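Local coordinates for protein 6-phosphogluconate dehydrogenase (Pseudomonas syringae, PDB 5U5G) that probably reduces 2-oxopropylphosphonate at the expense of NADPH in a late stage of fosfomycin biosynthesis, at residues Ser97-Pro101 against Gln170-Ile174; Asp117-Val123 against Ser136-Arg142. All blocks are in the same frame, centred on the assembly; numbering follows the deposited sequence.

In the fold
From the N terminus, the Rossmann-type domain builds its parallel strands up to strand 92-95, and the loop after it supplies the first half of contact 1. Helix 101-113 then leads to strand 117-124, which contact 2 pairs with strand 135-139, closing a short loop around helix 126-131. Past strand 157-162 the chain enters helix 168-196, whose start completes contact 1. Contact 2 is therefore nested inside the longer loop that contact 1 closes. Contact 2 ties together neighbouring strands; contact 1 fastens the nucleotide-binding sheet domain to the long helix. They join directly where the E120 carboxylate accepts a bond from Q170 N and the carbonyl of V123 meets K173 NZ.

Contact 1. Residues Ser97-Pro101 against Gln170-Ile174; sequences STIAP and QRLKI. With NAP (NADP nicotinamide-adenine-dinucleotide phosphate), chain E; 7VD ((2-oxopropyl)phosphonic acid), chain F.
At the junction of the Rossmann-type domain and helix 168-196, the loop S97-P101 meets Q170 and K173 beside the bound NADP and (2-oxopropyl)phosphonic acid. This contact illustrates how one side-chain amide can hold a cofactor-binding loop. Q170, bent at chi2 (-64°), brings its amide up to the loop backbone and grips it twice. NE2 gives a 2.8 Å hydrogen bond to S97 O, nearly in the plane of the amide, while OE1 accepts from I99 N at 3.1 Å, with the donor lying above the carbonyl plane. The peptide N-H between these two sites, that of T98, remains for the cofactor and donates to O3D of NADP at 3.1 Å. Farther along, P101 lies over one face of the R171 guanidinium through CB, and its ring carbon CD rests against the CD1 end of I174 at 3.7 Å. R171 is anchored by a salt bridge to E105, on helix 101-113. K173 crosses T98 at about a right angle, bringing CE within 3.3 Å of T98 OG1. Beyond that crossing the lysine reaches the pocket of the bound phosphonate, where N177 also holds it and its NZ donates to the keto oxygen O7 of (2-oxopropyl)phosphonic acid at 2.7 Å.

Contact 2. Residues Asp117-Val123 against Ser136-Arg142; sequences DYIECPV and SAIVSGR
Antiparallel pairing sets E120 against S140 as a hydrogen-bonded pair and V123 against A137 as a non-hydrogen-bonded pair, although the N-to-C directions of the segments 117-120 and 136-139 make 133°. It is a worked example of a proline in the break of a strand, with the same pairing register on both sides of it. E120 N bonds to S140 O at 3.0 Å and S140 N to E120 O at 2.9 Å. At P122 one half of the exchange survives: I138 N reaches P122 O at 3.0 Å, but the imide nitrogen has no hydrogen to return, and I138 O lies instead against P122 CD and accepts a CA-H...O contact from C121. On one face, SG of C121 touches A137 CB and V139 CG2, both at 3.8 Å, while I119 CG2 meets V139 CG1. On the other, the extended E120 chain lays its carboxylate alongside S140 CB; G167 and H108 hold OE1, and S140 OG is hydrogen-bonded to V163 O. Where the two segments diverge, a water bonded to D117 OD1, Y118 O and R142 N bridges them, beside a long salt bridge of 3.7 Å from D117 OD1 to R142 NE. Helix 143-156 packs on the face of I119, C121 and V139, helix 168-196 on that of E120, P122 and I138, and strands 92-95 and 157-162 flank the pair.

Contact 1. Residues Ser97-Pro101 against Gln170-Ile174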
loop_
_atom_site.group_PDB
_atom_site.type_symbol
_atom_site.label_atom_id
_atom_site.label_comp_id
_atom_site.label_asym_id
_atom_site.label_seq_id
_atom_site.Cartn_x
_atom_site.Cartn_y
_atom_site.Cartn_z
ATOM N N SER A 97 -14.010 7.102 17.337
ATOM C CA SER A 97 -12.676 6.878 17.876
ATOM C C SER A 97 -12.211 5.459 17.579
ATOM O O SER A 97 -13.006 4.551 17.323
ATOM C CB SER A 97 -12.655 7.118 19.391
ATOM O OG SER A 97 -13.368 8.308 19.723
ATOM N N THR A 98 -10.902 5.267 17.636
ATOM C CA THR A 98 -10.333 3.930 17.611
ATOM C C THR A 98 -10.046 3.529 19.050
ATOM O O THR A 98 -9.223 4.157 19.721
ATOM C CB THR A 98 -9.076 3.866 16.746
ATOM O OG1 THR A 98 -9.398 4.337 15.429
ATOM C CG2 THR A 98 -8.598 2.426 16.653
ATOM N N ILE A 99 -10.760 2.507 19.529
ATOM C CA ILE A 99 -10.695 2.072 20.919
ATOM C C ILE A 99 -10.659 0.551 20.933
ATOM O O ILE A 99 -10.953 -0.105 19.930
ATOM C CB ILE A 99 -11.899 2.569 21.755
ATOM C CG1 ILE A 99 -13.199 2.004 21.181
ATOM C CG2 ILE A 99 -11.965 4.098 21.816
ATOM C CD1 ILE A 99 -14.415 2.320 22.052
ATOM N N ALA A 100 -10.302 -0.002 22.094
ATOM C CA ALA A 100 -10.227 -1.448 22.259
ATOM C C ALA A 100 -11.587 -2.092 21.988
ATOM O O ALA A 100 -12.625 -1.545 22.382
ATOM C CB ALA A 100 -9.757 -1.787 23.673
ATOM N N PRO A 101 -11.620 -3.230 21.287
ATOM C CA PRO A 101 -12.911 -3.880 20.989
ATOM C C PRO A 101 -13.722 -4.219 22.230
ATOM O O PRO A 101 -14.946 -4.055 22.218
ATOM C CB PRO A 101 -12.489 -5.145 20.207
ATOM C CG PRO A 101 -11.163 -4.749 19.557
ATOM C CD PRO A 101 -10.488 -3.885 20.605
ATOM N N GLN A 170 -13.972 -2.341 15.503
ATOM C CA GLN A 170 -12.683 -1.965 16.078
ATOM C C GLN A 170 -11.625 -3.014 15.773
ATOM O O GLN A 170 -10.464 -2.671 15.539
ATOM C CB GLN A 170 -12.783 -1.744 17.589
ATOM C CG GLN A 170 -13.604 -0.512 18.009
ATOM C CD GLN A 170 -12.992 0.809 17.549
ATOM O OE1 GLN A 170 -11.827 0.876 17.147
ATOM N NE2 GLN A 170 -13.773 1.864 17.620
ATOM N N ARG A 171 -12.007 -4.293 15.779
ATOM C CA ARG A 171 -11.057 -5.344 15.420
ATOM C C ARG A 171 -10.480 -5.095 14.036
ATOM O O ARG A 171 -9.262 -5.160 13.838
ATOM C CB ARG A 171 -11.736 -6.715 15.484
ATOM C CG ARG A 171 -12.083 -7.140 16.899
ATOM C CD ARG A 171 -12.836 -8.473 16.981
ATOM N NE ARG A 171 -13.100 -8.760 18.391
ATOM C CZ ARG A 171 -14.282 -8.633 18.993
ATOM N NH1 ARG A 171 -15.365 -8.276 18.312
ATOM N NH2 ARG A 171 -14.384 -8.896 20.285
ATOM N N LEU A 172 -11.350 -4.786 13.069
ATOM C CA LEU A 172 -10.917 -4.550 11.694
ATOM C C LEU A 172 -10.090 -3.270 11.567
ATOM O O LEU A 172 -9.095 -3.231 10.827
ATOM C CB LEU A 172 -12.146 -4.495 10.791
ATOM C CG LEU A 172 -12.808 -5.865 10.612
ATOM C CD1 LEU A 172 -14.248 -5.699 10.160
ATOM C CD2 LEU A 172 -11.999 -6.681 9.608
ATOM N N LYS A 173 -10.499 -2.208 12.263
ATOM C CA LYS A 173 -9.773 -0.946 12.197
ATOM C C LYS A 173 -8.350 -1.101 12.717
ATOM O O LYS A 173 -7.399 -0.616 12.090
ATOM C CB LYS A 173 -10.527 0.132 12.998
ATOM C CG LYS A 173 -9.712 1.422 13.288
ATOM C CD LYS A 173 -9.499 2.268 12.011
ATOM C CE LYS A 173 -8.680 3.559 12.324
ATOM N NZ LYS A 173 -8.178 4.224 11.074
ATOM N N ILE A 174 -8.184 -1.801 13.848
ATOM C CA ILE A 174 -6.863 -1.960 14.459
ATOM C C ILE A 174 -5.929 -2.741 13.531
ATOM O O ILE A 174 -4.748 -2.405 13.374
ATOM C CB ILE A 174 -7.009 -2.647 15.833
ATOM C CG1 ILE A 174 -7.750 -1.738 16.826
ATOM C CG2 ILE A 174 -5.651 -3.059 16.389
ATOM C CD1 ILE A 174 -8.259 -2.482 18.057
HETATM P PA NAP E . -5.979 14.479 18.628
HETATM O O1A NAP E . -4.854 14.151 19.539
HETATM O O2A NAP E . -5.792 15.436 17.477
HETATM O O5B NAP E . -7.285 14.997 19.514
HETATM C C5B NAP E . -7.497 14.055 20.538
HETATM C C4B NAP E . -8.886 14.364 21.137
HETATM O O4B NAP E . -9.149 13.555 22.283
HETATM C C3B NAP E . -8.954 15.880 21.544
HETATM O O3B NAP E . -10.259 16.339 21.363
HETATM C C2B NAP E . -8.680 15.777 23.057
HETATM O O2B NAP E . -9.226 16.750 23.806
HETATM C C1B NAP E . -9.472 14.439 23.341
HETATM N N9A NAP E . -9.021 13.895 24.607
HETATM C C8A NAP E . -7.869 13.131 24.890
HETATM N N7A NAP E . -7.750 12.821 26.210
HETATM C C5A NAP E . -8.873 13.425 26.792
HETATM C C6A NAP E . -9.333 13.485 28.119
HETATM N N6A NAP E . -8.644 12.867 29.133
HETATM N N1A NAP E . -10.469 14.153 28.445
HETATM C C2A NAP E . -11.125 14.754 27.403
HETATM N N3A NAP E . -10.819 14.780 26.098
HETATM C C4A NAP E . -9.668 14.097 25.810
HETATM O O3 NAP E . -6.294 12.959 18.090
HETATM P PN NAP E . -6.920 12.884 16.619
HETATM O O1N NAP E . -8.077 13.784 16.424
HETATM O O2N NAP E . -5.893 12.606 15.545
HETATM O O5D NAP E . -7.672 11.310 16.668
HETATM C C5D NAP E . -8.855 11.329 17.333
HETATM C C4D NAP E . -9.489 9.966 17.124
HETATM O O4D NAP E . -9.669 9.719 15.705
HETATM C C3D NAP E . -8.504 8.844 17.658
HETATM O O3D NAP E . -9.266 7.822 18.235
HETATM C C2D NAP E . -7.815 8.366 16.399
HETATM O O2D NAP E . -7.423 7.019 16.454
HETATM C C1D NAP E . -8.990 8.514 15.377
HETATM N N1N NAP E . -8.498 8.648 14.020
HETATM C C2N NAP E . -7.583 9.669 13.651
HETATM C C3N NAP E . -7.220 9.789 12.326
HETATM C C7N NAP E . -6.304 10.851 11.901
HETATM O O7N NAP E . -5.986 11.023 10.723
HETATM N N7N NAP E . -5.805 11.741 12.836
HETATM C C4N NAP E . -7.791 8.893 11.258
HETATM C C5N NAP E . -8.706 7.868 11.762
HETATM C C6N NAP E . -9.007 7.764 13.055
HETATM P P2B NAP E . -8.209 18.286 23.951
HETATM O O1X NAP E . -8.460 18.849 22.587
HETATM O O2X NAP E . -8.875 19.003 25.129
HETATM O O3X NAP E . -6.857 17.663 24.206
HETATM P P1 7VD F . -6.050 6.788 8.907
HETATM C C1 7VD F . -5.236 7.450 10.388
HETATM O O2 7VD F . -6.551 5.370 9.052
HETATM O O3 7VD F . -7.173 7.682 8.435
HETATM O O4 7VD F . -4.899 6.844 7.933
HETATM C C6 7VD F . -5.366 6.634 11.648
HETATM O O7 7VD F . -6.399 6.017 11.908
HETATM C C8 7VD F . -4.161 6.627 12.549
#

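Contact 2. Residues Asp117-Val123 against Ser136-Arg142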
loop_
_atom_site.group_PDB
_atom_site.type_symbol
_atom_site.label_atom_id
_atom_site.label_comp_id
_atom_site.label_asym_id
_atom_site.label_seq_id
_atom_site.Cartn_x
_atom_site.Cartn_y
_atom_site.Cartn_z
ATOM N N ASP A 117 -28.620 3.722 21.891
ATOM C CA ASP A 117 -27.828 2.954 20.937
ATOM C C ASP A 117 -26.420 3.513 20.801
ATOM O O ASP A 117 -26.241 4.689 20.469
ATOM C CB ASP A 117 -28.474 2.925 19.556
ATOM C CG ASP A 117 -29.431 1.764 19.395
ATOM O OD1 ASP A 117 -28.959 0.638 19.095
ATOM O OD2 ASP A 117 -30.643 1.985 19.575
ATOM N N TYR A 118 -25.431 2.656 21.036
ATOM C CA TYR A 118 -24.049 2.928 20.661
ATOM C C TYR A 118 -23.834 2.464 19.224
ATOM O O TYR A 118 -24.180 1.329 18.880
ATOM C CB TYR A 118 -23.099 2.199 21.617
ATOM C CG TYR A 118 -21.618 2.526 21.471
ATOM C CD1 TYR A 118 -21.114 3.759 21.883
ATOM C CD2 TYR A 118 -20.719 1.580 20.972
ATOM C CE1 TYR A 118 -19.759 4.054 21.779
ATOM C CE2 TYR A 118 -19.363 1.863 20.857
ATOM C CZ TYR A 118 -18.891 3.104 21.261
ATOM O OH TYR A 118 -17.548 3.389 21.150
ATOM N N ILE A 119 -23.304 3.347 18.378
ATOM C CA ILE A 119 -22.847 2.978 17.039
ATOM C C ILE A 119 -21.328 3.089 17.031
ATOM O O ILE A 119 -20.767 4.180 17.207
ATOM C CB ILE A 119 -23.481 3.844 15.945
ATOM C CG1 ILE A 119 -24.999 3.605 15.870
ATOM C CG2 ILE A 119 -22.846 3.545 14.588
ATOM C CD1 ILE A 119 -25.398 2.174 15.511
ATOM N N GLU A 120 -20.671 1.948 16.859
ATOM C CA GLU A 120 -19.219 1.828 16.834
ATOM C C GLU A 120 -18.759 2.092 15.401
ATOM O O GLU A 120 -19.014 1.281 14.511
ATOM C CB GLU A 120 -18.848 0.431 17.337
ATOM C CG GLU A 120 -17.436 -0.071 17.131
ATOM C CD GLU A 120 -17.312 -1.570 17.460
ATOM O OE1 GLU A 120 -18.198 -2.125 18.154
ATOM O OE2 GLU A 120 -16.340 -2.200 17.006
ATOM N N CYS A 121 -18.114 3.242 15.159
ATOM C CA CYS A 121 -17.886 3.727 13.791
ATOM C C CYS A 121 -16.464 4.262 13.600
ATOM O O CYS A 121 -16.265 5.447 13.295
ATOM C CB CYS A 121 -18.924 4.798 13.443
ATOM S SG CYS A 121 -19.026 5.252 11.687
ATOM N N PRO A 122 -15.438 3.414 13.744
ATOM C CA PRO A 122 -14.079 3.873 13.427
ATOM C C PRO A 122 -13.981 4.217 11.945
ATOM O O PRO A 122 -14.743 3.704 11.121
ATOM C CB PRO A 122 -13.189 2.680 13.800
ATOM C CG PRO A 122 -14.110 1.468 13.755
ATOM C CD PRO A 122 -15.459 2.003 14.198
ATOM N N VAL A 123 -13.063 5.130 11.614
ATOM C CA VAL A 123 -12.965 5.664 10.260
ATOM C C VAL A 123 -11.521 5.623 9.776
ATOM O O VAL A 123 -10.580 5.480 10.557
ATOM C CB VAL A 123 -13.509 7.104 10.170
ATOM C CG1 VAL A 123 -15.005 7.137 10.495
ATOM C CG2 VAL A 123 -12.720 8.026 11.099
ATOM N N SER A 136 -13.630 6.291 4.811
ATOM C CA SER A 136 -14.199 4.955 4.926
ATOM C C SER A 136 -14.597 4.713 6.374
ATOM O O SER A 136 -13.823 4.994 7.293
ATOM C CB SER A 136 -13.208 3.874 4.485
ATOM O OG SER A 136 -12.762 4.099 3.167
ATOM N N ALA A 137 -15.789 4.181 6.576
ATOM C CA ALA A 137 -16.266 3.829 7.906
ATOM C C ALA A 137 -16.429 2.317 8.018
ATOM O O ALA A 137 -16.747 1.633 7.039
ATOM C CB ALA A 137 -17.594 4.536 8.224
ATOM N N ILE A 138 -16.160 1.803 9.219
ATOM C CA ILE A 138 -16.467 0.429 9.612
ATOM C C ILE A 138 -17.427 0.515 10.790
ATOM O O ILE A 138 -17.146 1.219 11.763
ATOM C CB ILE A 138 -15.201 -0.353 10.010
ATOM C CG1 ILE A 138 -14.029 0.024 9.099
ATOM C CG2 ILE A 138 -15.490 -1.862 10.033
ATOM C CD1 ILE A 138 -12.663 -0.244 9.721
ATOM N N VAL A 139 -18.560 -0.169 10.703
ATOM C CA VAL A 139 -19.686 0.128 11.585
ATOM C C VAL A 139 -20.186 -1.146 12.243
ATOM O O VAL A 139 -20.541 -2.110 11.550
ATOM C CB VAL A 139 -20.842 0.814 10.830
ATOM C CG1 VAL A 139 -21.964 1.175 11.797
ATOM C CG2 VAL A 139 -20.351 2.042 10.090
ATOM N N SER A 140 -20.250 -1.134 13.576
ATOM C CA SER A 140 -20.890 -2.190 14.343
ATOM C C SER A 140 -22.011 -1.597 15.188
ATOM O O SER A 140 -21.936 -0.447 15.634
ATOM C CB SER A 140 -19.903 -2.910 15.265
ATOM O OG SER A 140 -18.911 -3.596 14.538
ATOM N N GLY A 141 -23.035 -2.404 15.429
ATOM C CA GLY A 141 -24.176 -1.964 16.196
ATOM C C GLY A 141 -25.489 -2.420 15.589
ATOM O O GLY A 141 -25.514 -3.138 14.581
ATOM N N ARG A 142 -26.617 -1.955 16.198
ATOM C CA ARG A 142 -27.900 -2.520 15.830
ATOM C C ARG A 142 -28.430 -1.876 14.553
ATOM O O ARG A 142 -28.166 -0.698 14.283
ATOM C CB ARG A 142 -28.891 -2.335 16.966
ATOM C CG ARG A 142 -28.399 -2.933 18.270
ATOM C CD ARG A 142 -29.563 -3.470 19.101
ATOM N NE ARG A 142 -30.718 -2.617 18.924
ATOM C CZ ARG A 142 -31.943 -2.960 19.306
ATOM N NH1 ARG A 142 -32.155 -4.136 19.899
ATOM N NH2 ARG A 142 -32.969 -2.136 19.108
HETATM O O HOH W 1 -26.334 -0.156 18.494
#